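Lactose Operon Repressor (Escherichia coli, PDB 1JYE) represses transcription of the lactose operon by binding operator DNA. Local coordinates at residues D152-S162 and K314-S322. The protein carries 1 engineered substitution. Numbering follows the deposited sequence.
Sequences DQTPINSIIFS and KGNQLLPVS
Leu319 lies against Ile159 and Phe161 on one face of a two-strand parallel pairing. Leu319 CG is 3.7 Å from Ile159 CG2. Leu319 CB meets Phe161 CD1 at 3.7 Å, obliquely to the ring. Leu296 of helix 293-308 packs on all three side chains. Gln317 is on the same face, its OE1 hydrogen-bonded to Arg303. The opposite face carries Asn316, Ser158, Leu318 and Ile160. Asn316 CG is anti to the backbone N (chi1 166°), which brings the amide to Ser158. Asn316 ND2 donates to Ser158 OG over 2.8 Å, and OG lies in the amide plane. Asp152 CB packs against the same amide, 3.4 Å from Asn316 OD1. Without the amide, as with an alanine here, Ser158 OG would probably lose this donor and the packing against Asp152 CB would be lost. Leu318 CD2 touches both Ile160 CG1 (3.7 Å) and Asp152 CB, while the Asp152 carboxylate is hydrogen-bonded to His163. Five backbone bonds join the segments, from Ser158 N to Gly315 O through Ser162 N to Leu319 O. Ile160 N donates to Gln317 O (3.1 Å), and Ile160 O accepts from Leu319 N (2.8 Å). Ser162 then caps helix 163-177 through OG to Asp165 N. Strands 158-161 and 316-319 lie side by side where the chain passes from one lobe to the other, consistent with the crossover strands of the periplasmic binding protein-like fold.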
ATOM      1  N   ASP A 152      20.393  -0.679  14.641  1.00 19.04           N
ATOM      2  CA  ASP A 152      20.270  -1.387  15.907  1.00 20.49           C
ATOM      3  C   ASP A 152      21.405  -1.023  16.864  1.00 21.93           C
ATOM      4  O   ASP A 152      21.457  -1.511  17.993  1.00 23.06           O
ATOM      5  CB  ASP A 152      20.222  -2.902  15.670  1.00 21.05           C
ATOM      6  CG  ASP A 152      21.350  -3.399  14.785  1.00 24.04           C
ATOM      7  OD1 ASP A 152      21.537  -2.843  13.681  1.00 24.69           O
ATOM      8  OD2 ASP A 152      22.040  -4.360  15.189  1.00 25.11           O
ATOM      9  N   GLN A 153      22.301  -0.152  16.410  1.00 21.13           N
ATOM     10  CA  GLN A 153      23.428   0.281  17.229  1.00 23.39           C
ATOM     11  C   GLN A 153      23.108   1.548  18.018  1.00 22.89           C
ATOM     12  O   GLN A 153      23.803   1.879  18.977  1.00 23.09           O
ATOM     13  CB  GLN A 153      24.658   0.525  16.351  1.00 25.62           C
ATOM     14  CG  GLN A 153      25.196  -0.725  15.669  1.00 30.21           C
ATOM     15  CD  GLN A 153      25.571  -1.809  16.661  1.00 33.16           C
ATOM     16  OE1 GLN A 153      26.319  -1.566  17.608  1.00 35.53           O
ATOM     17  NE2 GLN A 153      25.057  -3.014  16.445  1.00 35.62           N
ATOM     18  N   THR A 154      22.059   2.258  17.615  1.00 21.36           N
ATOM     19  CA  THR A 154      21.677   3.487  18.304  1.00 20.38           C
ATOM     20  C   THR A 154      21.110   3.151  19.684  1.00 20.56           C
ATOM     21  O   THR A 154      20.214   2.317  19.810  1.00 19.57           O
ATOM     22  CB  THR A 154      20.641   4.272  17.485  1.00 20.84           C
ATOM     23  OG1 THR A 154      21.133   4.442  16.150  1.00 22.83           O
ATOM     24  CG2 THR A 154      20.396   5.645  18.104  1.00 19.90           C
ATOM     25  N   PRO A 155      21.632   3.805  20.737  1.00 20.56           N
ATOM     26  CA  PRO A 155      21.221   3.606  22.130  1.00 20.41           C
ATOM     27  C   PRO A 155      19.852   4.138  22.537  1.00 21.63           C
ATOM     28  O   PRO A 155      19.744   4.997  23.416  1.00 21.91           O
ATOM     29  CB  PRO A 155      22.349   4.272  22.909  1.00 21.28           C
ATOM     30  CG  PRO A 155      22.678   5.436  22.038  1.00 21.45           C
ATOM     31  CD  PRO A 155      22.707   4.811  20.653  1.00 21.37           C
ATOM     32  N   ILE A 156      18.810   3.624  21.892  1.00 19.13           N
ATOM     33  CA  ILE A 156      17.435   4.005  22.197  1.00 19.03           C
ATOM     34  C   ILE A 156      16.608   2.726  22.158  1.00 17.12           C
ATOM     35  O   ILE A 156      17.135   1.666  21.825  1.00 17.23           O
ATOM     36  CB  ILE A 156      16.880   5.028  21.163  1.00 19.60           C
ATOM     37  CG1 ILE A 156      17.173   4.570  19.728  1.00 23.47           C
ATOM     38  CG2 ILE A 156      17.524   6.389  21.391  1.00 20.44           C
ATOM     39  CD1 ILE A 156      16.383   3.375  19.266  1.00 26.38           C
ATOM     40  N   ASN A 157      15.328   2.811  22.509  1.00 16.53           N
ATOM     41  CA  ASN A 157      14.467   1.631  22.471  1.00 16.30           C
ATOM     42  C   ASN A 157      14.033   1.445  21.028  1.00 15.59           C
ATOM     43  O   ASN A 157      13.533   2.381  20.405  1.00 14.43           O
ATOM     44  CB  ASN A 157      13.238   1.826  23.360  1.00 18.98           C
ATOM     45  CG  ASN A 157      13.600   1.965  24.823  1.00 23.47           C
ATOM     46  OD1 ASN A 157      14.436   1.224  25.336  1.00 27.52           O
ATOM     47  ND2 ASN A 157      12.963   2.909  25.506  1.00 23.35           N
ATOM     48  N   SER A 158      14.218   0.244  20.492  1.00 15.70           N
ATOM     49  CA  SER A 158      13.859   0.006  19.104  1.00 15.19           C
ATOM     50  C   SER A 158      13.598  -1.450  18.759  1.00 15.06           C
ATOM     51  O   SER A 158      13.949  -2.361  19.504  1.00 14.09           O
ATOM     52  CB  SER A 158      14.982   0.514  18.195  1.00 14.46           C
ATOM     53  OG  SER A 158      16.183  -0.210  18.439  1.00 15.85           O
ATOM     54  N   ILE A 159      12.952  -1.641  17.616  1.00 13.97           N
ATOM     55  CA  ILE A 159      12.682  -2.965  17.081  1.00 13.73           C
ATOM     56  C   ILE A 159      12.865  -2.807  15.586  1.00 14.16           C
ATOM     57  O   ILE A 159      12.165  -2.010  14.955  1.00 13.89           O
ATOM     58  CB  ILE A 159      11.233  -3.440  17.314  1.00 12.93           C
ATOM     59  CG1 ILE A 159      10.878  -3.368  18.800  1.00 14.56           C
ATOM     60  CG2 ILE A 159      11.091  -4.876  16.798  1.00 12.37           C
ATOM     61  CD1 ILE A 159       9.417  -3.699  19.095  1.00 15.57           C
ATOM     62  N   ILE A 160      13.823  -3.527  15.014  1.00 13.03           N
ATOM     63  CA  ILE A 160      14.028  -3.449  13.577  1.00 13.03           C
ATOM     64  C   ILE A 160      14.307  -4.840  13.039  1.00 13.35           C
ATOM     65  O   ILE A 160      14.583  -5.768  13.801  1.00 14.53           O
ATOM     66  CB  ILE A 160      15.210  -2.520  13.187  1.00 15.28           C
ATOM     67  CG1 ILE A 160      16.540  -3.142  13.614  1.00 15.11           C
ATOM     68  CG2 ILE A 160      15.019  -1.139  13.809  1.00 14.95           C
ATOM     69  CD1 ILE A 160      17.748  -2.399  13.070  1.00 19.71           C
ATOM     70  N   PHE A 161      14.209  -4.985  11.724  1.00 14.44           N
ATOM     71  CA  PHE A 161      14.480  -6.263  11.082  1.00 13.41           C
ATOM     72  C   PHE A 161      15.986  -6.417  10.912  1.00 14.20           C
ATOM     73  O   PHE A 161      16.713  -5.427  10.812  1.00 14.39           O
ATOM     74  CB  PHE A 161      13.794  -6.319   9.721  1.00 13.85           C
ATOM     75  CG  PHE A 161      12.306  -6.438   9.806  1.00 16.65           C
ATOM     76  CD1 PHE A 161      11.721  -7.609  10.275  1.00 16.85           C
ATOM     77  CD2 PHE A 161      11.487  -5.375   9.438  1.00 17.62           C
ATOM     78  CE1 PHE A 161      10.330  -7.724  10.378  1.00 18.30           C
ATOM     79  CE2 PHE A 161      10.098  -5.480   9.536  1.00 19.64           C
ATOM     80  CZ  PHE A 161       9.522  -6.658  10.009  1.00 17.78           C
ATOM     81  N   SER A 162      16.454  -7.657  10.885  1.00 14.46           N
ATOM     82  CA  SER A 162      17.879  -7.911  10.720  1.00 14.92           C
ATOM     83  C   SER A 162      18.350  -7.629   9.293  1.00 15.16           C
ATOM     84  O   SER A 162      18.141  -8.438   8.388  1.00 16.39           O
ATOM     85  CB  SER A 162      18.206  -9.359  11.082  1.00 16.18           C
ATOM     86  OG  SER A 162      19.586  -9.620  10.871  1.00 17.78           O
ATOM     87  N   LYS A 314      15.016  -1.944  27.757  1.00 41.46           N
ATOM     88  CA  LYS A 314      15.607  -0.667  27.407  1.00 39.37           C
ATOM     89  C   LYS A 314      16.719  -0.951  26.410  1.00 36.92           C
ATOM     90  O   LYS A 314      17.889  -1.044  26.783  1.00 38.64           O
ATOM     91  CB  LYS A 314      16.178   0.013  28.651  1.00 41.22           C
ATOM     92  CG  LYS A 314      16.009   1.519  28.648  1.00 42.12           C
ATOM     93  CD  LYS A 314      14.535   1.893  28.631  1.00 43.09           C
ATOM     94  CE  LYS A 314      14.343   3.394  28.574  1.00 44.05           C
ATOM     95  NZ  LYS A 314      12.899   3.743  28.552  1.00 44.81           N
ATOM     96  N   GLY A 315      16.345  -1.102  25.144  1.00 30.93           N
ATOM     97  CA  GLY A 315      17.329  -1.382  24.118  1.00 25.56           C
ATOM     98  C   GLY A 315      16.700  -1.805  22.805  1.00 22.30           C
ATOM     99  O   GLY A 315      15.520  -1.553  22.558  1.00 19.33           O
ATOM    100  N   ASN A 316      17.495  -2.456  21.967  1.00 20.34           N
ATOM    101  CA  ASN A 316      17.029  -2.906  20.665  1.00 18.24           C
ATOM    102  C   ASN A 316      16.720  -4.390  20.564  1.00 18.26           C
ATOM    103  O   ASN A 316      17.363  -5.223  21.204  1.00 18.47           O
ATOM    104  CB  ASN A 316      18.063  -2.554  19.592  1.00 19.02           C
ATOM    105  CG  ASN A 316      17.816  -3.286  18.281  1.00 20.80           C
ATOM    106  OD1 ASN A 316      18.298  -4.403  18.073  1.00 19.55           O
ATOM    107  ND2 ASN A 316      17.045  -2.665  17.397  1.00 17.18           N
ATOM    108  N   GLN A 317      15.711  -4.700  19.755  1.00 15.34           N
ATOM    109  CA  GLN A 317      15.329  -6.073  19.469  1.00 15.77           C
ATOM    110  C   GLN A 317      15.453  -6.193  17.960  1.00 16.11           C
ATOM    111  O   GLN A 317      15.058  -5.284  17.223  1.00 14.99           O
ATOM    112  CB  GLN A 317      13.875  -6.380  19.865  1.00 15.69           C
ATOM    113  CG  GLN A 317      13.365  -7.670  19.196  1.00 17.79           C
ATOM    114  CD  GLN A 317      11.972  -8.097  19.632  1.00 18.09           C
ATOM    115  OE1 GLN A 317      11.135  -7.270  19.984  1.00 19.67           O
ATOM    116  NE2 GLN A 317      11.714  -9.402  19.584  1.00 17.79           N
ATOM    117  N   LEU A 318      16.025  -7.303  17.507  1.00 14.20           N
ATOM    118  CA  LEU A 318      16.175  -7.567  16.086  1.00 14.24           C
ATOM    119  C   LEU A 318      15.184  -8.659  15.711  1.00 15.48           C
ATOM    120  O   LEU A 318      15.147  -9.711  16.349  1.00 17.55           O
ATOM    121  CB  LEU A 318      17.587  -8.062  15.776  1.00 15.04           C
ATOM    122  CG  LEU A 318      18.709  -7.030  15.768  1.00 16.56           C
ATOM    123  CD1 LEU A 318      20.057  -7.746  15.657  1.00 19.26           C
ATOM    124  CD2 LEU A 318      18.511  -6.089  14.592  1.00 16.56           C
ATOM    125  N   LEU A 319      14.373  -8.402  14.689  1.00 14.99           N
ATOM    126  CA  LEU A 319      13.406  -9.388  14.225  1.00 15.19           C
ATOM    127  C   LEU A 319      14.010 -10.128  13.046  1.00 15.31           C
ATOM    128  O   LEU A 319      14.696  -9.538  12.213  1.00 15.26           O
ATOM    129  CB  LEU A 319      12.105  -8.716  13.788  1.00 15.67           C
ATOM    130  CG  LEU A 319      11.278  -8.032  14.876  1.00 16.12           C
ATOM    131  CD1 LEU A 319      10.038  -7.409  14.244  1.00 17.47           C
ATOM    132  CD2 LEU A 319      10.883  -9.045  15.939  1.00 19.52           C
ATOM    133  N   PRO A 320      13.760 -11.438  12.957  1.00 16.29           N
ATOM    134  CA  PRO A 320      14.304 -12.225  11.852  1.00 16.45           C
ATOM    135  C   PRO A 320      13.628 -11.959  10.511  1.00 16.08           C
ATOM    136  O   PRO A 320      12.517 -11.424  10.447  1.00 16.62           O
ATOM    137  CB  PRO A 320      14.090 -13.661  12.321  1.00 19.36           C
ATOM    138  CG  PRO A 320      12.797 -13.560  13.079  1.00 20.97           C
ATOM    139  CD  PRO A 320      12.997 -12.289  13.889  1.00 18.47           C
ATOM    140  N   VAL A 321      14.328 -12.324   9.445  1.00 15.03           N
ATOM    141  CA  VAL A 321      13.824 -12.202   8.086  1.00 14.54           C
ATOM    142  C   VAL A 321      14.133 -13.545   7.440  1.00 15.35           C
ATOM    143  O   VAL A 321      14.887 -14.349   7.996  1.00 18.57           O
ATOM    144  CB  VAL A 321      14.528 -11.073   7.289  1.00 14.32           C
ATOM    145  CG1 VAL A 321      14.244  -9.725   7.943  1.00 14.77           C
ATOM    146  CG2 VAL A 321      16.038 -11.331   7.214  1.00 14.46           C
ATOM    147  N   SER A 322      13.547 -13.802   6.280  1.00 14.30           N
ATOM    148  CA  SER A 322      13.789 -15.060   5.594  1.00 14.90           C
ATOM    149  C   SER A 322      13.751 -14.860   4.090  1.00 14.27           C
ATOM    150  O   SER A 322      13.210 -13.871   3.596  1.00 15.25           O
ATOM    151  CB  SER A 322      12.744 -16.102   6.007  1.00 16.56           C
ATOM    152  OG  SER A 322      11.443 -15.703   5.616  1.00 17.66           O
TER